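Local structure of P protein (Mumps virus, 3BBZ) at residues G2-I7 and Q26-A31; Q22-R27 and N38-D43. The protein probably tethers the viral polymerase to its template, this small three-helix domain of the phosphoprotein binding the nucleocapsid. The protein carries 1 engineered substitution. All blocks are in the same frame, centred on the assembly; numbering follows the deposited sequence.

Contact 1. Residues G2-I7 and Q26-A31; sequences GQKVMI and QRLAKA. With FMT (formic acid), chain D.
Lys4 reaches across to the C-terminal end of helix 18-29 and puts its ammonium group on two backbone carbonyls there. CB lies beside a bound formic acid, probably from the crystallisation liquor, which also takes a bond from the Lys4 backbone, N to O1 at 3.2 Å. CG, anti to the carbonyl carbon (chi1 -62°), still borders that molecule. The chain then bends at chi2 and chi3, and CD runs past Leu28, 3.7 Å from its CD1, the two side chains sliding by in opposite directions. CE comes up to Ala31 O. At the tip NZ gives one hydrogen bond to Ala31 O at 2.7 Å, approached almost straight on, and a second to Leu28 O at 2.9 Å, from a position tilted out of that carbonyl's plane. Leu28 O belongs to the last turn of helix 18-29 and Ala31 O lies just beyond its end, so a lysine of helix 3-14 ties together two carbonyls at this C-terminal end, and its charge probably suits the negative end of the helix dipole. Deeper in the contact Leu28 slants across Ile7, with CD2 3.8 Å from Ile7 CG2. The leucine also meets Thr8 and Ile11 of helix 3-14 and Leu37 of helix 34-47, while Ile7 packs on Ile44, which places the pair among all three helices.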
# COMPACT_ATOMS: atom_id res chain seq x y z
N GLY A 2 5.29 13.00 -3.08
CA GLY A 2 3.84 12.65 -3.34
C GLY A 2 3.52 11.16 -3.14
O GLY A 2 2.75 10.56 -3.90
N GLN A 3 4.08 10.60 -2.06
CA GLN A 3 4.04 9.18 -1.79
C GLN A 3 2.66 8.55 -1.62
O GLN A 3 2.47 7.44 -2.01
CB GLN A 3 4.90 8.84 -0.57
CG GLN A 3 6.36 8.62 -0.92
CD GLN A 3 6.62 7.39 -1.83
OE1 GLN A 3 6.94 6.33 -1.33
NE2 GLN A 3 6.51 7.56 -3.16
N LYS A 4 1.69 9.24 -1.05
CA LYS A 4 0.39 8.61 -0.87
C LYS A 4 -0.35 8.31 -2.16
O LYS A 4 -1.07 7.33 -2.22
CB LYS A 4 -0.52 9.40 0.07
CG LYS A 4 0.05 9.49 1.44
CD LYS A 4 -0.67 8.56 2.37
CE LYS A 4 -0.65 9.28 3.67
NZ LYS A 4 -1.73 8.85 4.51
N VAL A 5 -0.22 9.19 -3.14
CA VAL A 5 -0.80 8.98 -4.49
C VAL A 5 -0.09 7.81 -5.14
O VAL A 5 -0.74 6.90 -5.61
CB VAL A 5 -0.70 10.23 -5.37
CG1 VAL A 5 -1.29 10.01 -6.79
CG2 VAL A 5 -1.38 11.42 -4.63
N MET A 6 1.25 7.84 -5.11
CA MET A 6 2.08 6.77 -5.67
C MET A 6 1.75 5.42 -5.06
O MET A 6 1.56 4.45 -5.80
CB MET A 6 3.58 7.07 -5.42
CG MET A 6 4.21 8.19 -6.24
SD MET A 6 3.69 8.21 -7.97
CE MET A 6 2.30 9.37 -7.96
N ILE A 7 1.69 5.33 -3.73
CA ILE A 7 1.38 4.04 -3.04
C ILE A 7 -0.07 3.63 -3.26
O ILE A 7 -0.33 2.44 -3.39
CB ILE A 7 1.78 4.01 -1.53
CG1 ILE A 7 3.28 4.39 -1.36
CG2 ILE A 7 1.48 2.64 -0.86
CD1 ILE A 7 3.63 4.89 0.09
N GLN A 26 -6.80 1.12 3.85
CA GLN A 26 -7.02 1.50 5.25
C GLN A 26 -5.69 1.74 5.93
O GLN A 26 -5.55 2.72 6.61
CB GLN A 26 -7.82 0.44 6.00
CG GLN A 26 -9.33 0.42 5.66
CD GLN A 26 -10.20 1.15 6.68
OE1 GLN A 26 -9.68 1.91 7.50
NE2 GLN A 26 -11.53 0.95 6.62
N ARG A 27 -4.72 0.84 5.75
CA ARG A 27 -3.35 1.01 6.25
C ARG A 27 -2.69 2.31 5.78
O ARG A 27 -2.13 3.07 6.56
CB ARG A 27 -2.51 -0.22 5.87
CG ARG A 27 -1.27 -0.43 6.73
CD ARG A 27 -0.68 -1.86 6.60
NE ARG A 27 0.72 -1.86 7.06
CZ ARG A 27 1.68 -2.67 6.58
NH1 ARG A 27 1.42 -3.58 5.65
NH2 ARG A 27 2.92 -2.58 7.06
N LEU A 28 -2.78 2.58 4.47
CA LEU A 28 -2.15 3.74 3.91
C LEU A 28 -2.79 5.03 4.41
O LEU A 28 -2.08 5.99 4.72
CB LEU A 28 -2.18 3.68 2.39
CG LEU A 28 -1.49 4.79 1.59
CD1 LEU A 28 -0.02 4.90 1.93
CD2 LEU A 28 -1.70 4.57 0.07
N ALA A 29 -4.12 5.04 4.52
CA ALA A 29 -4.84 6.23 4.95
C ALA A 29 -4.47 6.66 6.40
O ALA A 29 -4.57 7.83 6.74
CB ALA A 29 -6.34 6.02 4.83
N LYS A 30 -4.01 5.70 7.21
CA LYS A 30 -3.76 5.88 8.63
C LYS A 30 -2.30 6.02 8.97
O LYS A 30 -1.99 5.93 10.14
CB LYS A 30 -4.25 4.66 9.41
CG LYS A 30 -5.50 4.79 10.25
CD LYS A 30 -6.73 5.30 9.46
CE LYS A 30 -7.67 4.19 9.05
NZ LYS A 30 -7.60 3.94 7.58
N ALA A 31 -1.42 6.11 7.96
CA ALA A 31 0.03 6.26 8.16
C ALA A 31 0.51 7.51 7.43
O ALA A 31 -0.03 7.90 6.40
CB ALA A 31 0.81 5.03 7.63
C FMT D . 0.84 12.46 -1.11
O1 FMT D . 1.75 12.30 -0.29
O2 FMT D . 1.00 12.42 -2.31

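Contact 2. Residues Q22-R27 and N38-D43; sequences QAFEQR and NDIKRD
Arg27 and Ile40 lie alongside each other, their side chains running in opposite directions between helix 18-29 and helix 34-47. With CG anti to the backbone N (chi1 -158°) and the chain extended as far as NE, the arginine crosses the gap over the isoleucine. Its guanidinium rests one face on Ile40 CG1, which is 3.6 Å from NE and set toward the rim of the group. Further back, Ile40 CD1 fits against Arg27 CG and the Arg27 carbonyl oxygen.

Beyond the isoleucine, the end of the guanidinium meets Asp43. NH1 and NH2 both give hydrogen bonds to the same oxygen, OD2, at 2.8 and 3.0 Å, and that oxygen lies close to the guanidinium plane. The NH1 bond uses the anti lone pair of OD2, and the two planar groups are turned 38° apart. These helices pair antiparallel in a three-helix bundle, their local axes 11.1 Å apart at an angle of 166°, and the salt bridge runs along one border of their interface.

Arg42 holds the same carboxylate side-on: its NH2 reaches OD2 on the syn side at 3.2 Å in a nearly straight bond, and its NE meets OD1 from above the carboxylate plane. OD2 therefore has three N-H donors, and Asp43 bridges two arginines whose NH2 atoms stand 4.0 Å apart, a closeness the shared carboxylate probably offsets. Phe24, about one turn before Arg27, fills the inner side. Its CD2 comes within 4.1 Å of Ile40 CG2, and Asp43 CB sits at the ring edge, in its plane. Ile11 of helix 3-14, Val15 of the following loop, and Ile44 and Ser47 of helix 34-47 also touch the ring.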
# COMPACT_ATOMS: atom_id res chain seq x y z
N GLN A 22 -8.55 -3.22 0.06
CA GLN A 22 -9.24 -2.37 1.08
C GLN A 22 -8.42 -2.24 2.34
O GLN A 22 -8.41 -1.18 2.94
CB GLN A 22 -10.63 -2.89 1.52
CG GLN A 22 -11.66 -3.23 0.39
CD GLN A 22 -12.70 -4.33 0.81
OE1 GLN A 22 -12.85 -4.68 2.01
NE2 GLN A 22 -13.38 -4.93 -0.20
N ALA A 23 -7.76 -3.35 2.77
CA ALA A 23 -6.92 -3.34 3.98
C ALA A 23 -5.67 -2.49 3.82
O ALA A 23 -5.35 -1.72 4.72
CB ALA A 23 -6.53 -4.79 4.41
N PHE A 24 -5.01 -2.59 2.65
CA PHE A 24 -3.83 -1.77 2.35
C PHE A 24 -4.18 -0.28 2.31
O PHE A 24 -3.43 0.59 2.81
CB PHE A 24 -3.20 -2.17 1.02
CG PHE A 24 -2.09 -3.18 1.13
CD1 PHE A 24 -2.08 -4.33 0.33
CD2 PHE A 24 -1.06 -3.00 2.02
CE1 PHE A 24 -1.02 -5.29 0.42
CE2 PHE A 24 -0.02 -3.96 2.14
CZ PHE A 24 0.00 -5.09 1.33
N GLU A 25 -5.36 0.03 1.76
CA GLU A 25 -5.81 1.42 1.63
C GLU A 25 -6.20 1.96 3.00
O GLU A 25 -5.96 3.14 3.30
CB GLU A 25 -7.00 1.50 0.68
CG GLU A 25 -6.69 1.36 -0.81
CD GLU A 25 -7.97 1.27 -1.68
OE1 GLU A 25 -9.11 1.26 -1.11
OE2 GLU A 25 -7.83 1.25 -2.94
N GLN A 26 -6.80 1.12 3.85
CA GLN A 26 -7.02 1.50 5.25
C GLN A 26 -5.69 1.74 5.93
O GLN A 26 -5.55 2.72 6.61
CB GLN A 26 -7.82 0.44 6.00
CG GLN A 26 -9.33 0.42 5.66
CD GLN A 26 -10.20 1.15 6.68
OE1 GLN A 26 -9.68 1.91 7.50
NE2 GLN A 26 -11.53 0.95 6.62
N ARG A 27 -4.72 0.84 5.75
CA ARG A 27 -3.35 1.01 6.25
C ARG A 27 -2.69 2.31 5.78
O ARG A 27 -2.13 3.07 6.56
CB ARG A 27 -2.51 -0.22 5.87
CG ARG A 27 -1.27 -0.43 6.73
CD ARG A 27 -0.68 -1.86 6.60
NE ARG A 27 0.72 -1.86 7.06
CZ ARG A 27 1.68 -2.67 6.58
NH1 ARG A 27 1.42 -3.58 5.65
NH2 ARG A 27 2.92 -2.58 7.06
N ASN A 38 7.32 3.15 4.14
CA ASN A 38 8.27 2.15 3.64
C ASN A 38 7.82 0.72 3.95
O ASN A 38 7.92 -0.18 3.11
CB ASN A 38 9.67 2.37 4.22
CG ASN A 38 10.40 3.57 3.58
OD1 ASN A 38 9.96 4.10 2.58
ND2 ASN A 38 11.50 3.99 4.18
N ASP A 39 7.29 0.55 5.16
CA ASP A 39 6.78 -0.75 5.62
C ASP A 39 5.54 -1.19 4.81
O ASP A 39 5.43 -2.35 4.42
CB ASP A 39 6.43 -0.68 7.09
CG ASP A 39 7.65 -0.61 8.00
OD1 ASP A 39 8.83 -0.56 7.53
OD2 ASP A 39 7.38 -0.58 9.23
N ILE A 40 4.65 -0.25 4.50
CA ILE A 40 3.53 -0.54 3.61
C ILE A 40 3.99 -0.91 2.20
O ILE A 40 3.60 -1.93 1.66
CB ILE A 40 2.52 0.64 3.58
CG1 ILE A 40 1.94 0.83 4.97
CG2 ILE A 40 1.34 0.33 2.62
CD1 ILE A 40 1.15 2.18 5.16
N LYS A 41 4.88 -0.10 1.63
CA LYS A 41 5.55 -0.40 0.35
C LYS A 41 6.25 -1.75 0.34
O LYS A 41 6.08 -2.54 -0.61
CB LYS A 41 6.52 0.72 -0.02
CG LYS A 41 5.75 1.99 -0.48
CD LYS A 41 6.66 3.03 -1.11
CE LYS A 41 7.62 3.56 -0.09
NZ LYS A 41 8.35 4.71 -0.74
N ARG A 42 6.98 -2.04 1.42
CA ARG A 42 7.63 -3.35 1.57
C ARG A 42 6.57 -4.47 1.44
O ARG A 42 6.77 -5.43 0.69
CB ARG A 42 8.33 -3.43 2.93
CG ARG A 42 8.89 -4.77 3.29
CD ARG A 42 9.06 -4.83 4.84
NE ARG A 42 7.77 -4.82 5.53
CZ ARG A 42 7.61 -4.49 6.82
NH1 ARG A 42 8.62 -4.11 7.56
NH2 ARG A 42 6.39 -4.54 7.35
N ASP A 43 5.46 -4.36 2.17
CA ASP A 43 4.44 -5.44 2.11
C ASP A 43 3.68 -5.52 0.79
O ASP A 43 3.29 -6.62 0.42
CB ASP A 43 3.50 -5.40 3.30
CG ASP A 43 4.25 -5.66 4.61
OD1 ASP A 43 5.31 -6.36 4.57
OD2 ASP A 43 3.79 -5.12 5.64

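From the N terminus, helix 3-14 leads through a turn into helix 18-29, and contact 1 closes this first hairpin by bringing the end of the second helix back to the start of the first. The chain then turns again into helix 34-47, and contact 2 closes the second hairpin. Because residues 22-27 come before the end of 26-31, the two loops overlap along the sequence, sharing Gln26 and Arg27. Ala31 CB and Leu28 CA, from contact 1, pack on Ile40 CD1 of contact 2. Ile7 CG1 meets Lys41 CG, joining the first helix to the third and completing the three-helix bundle.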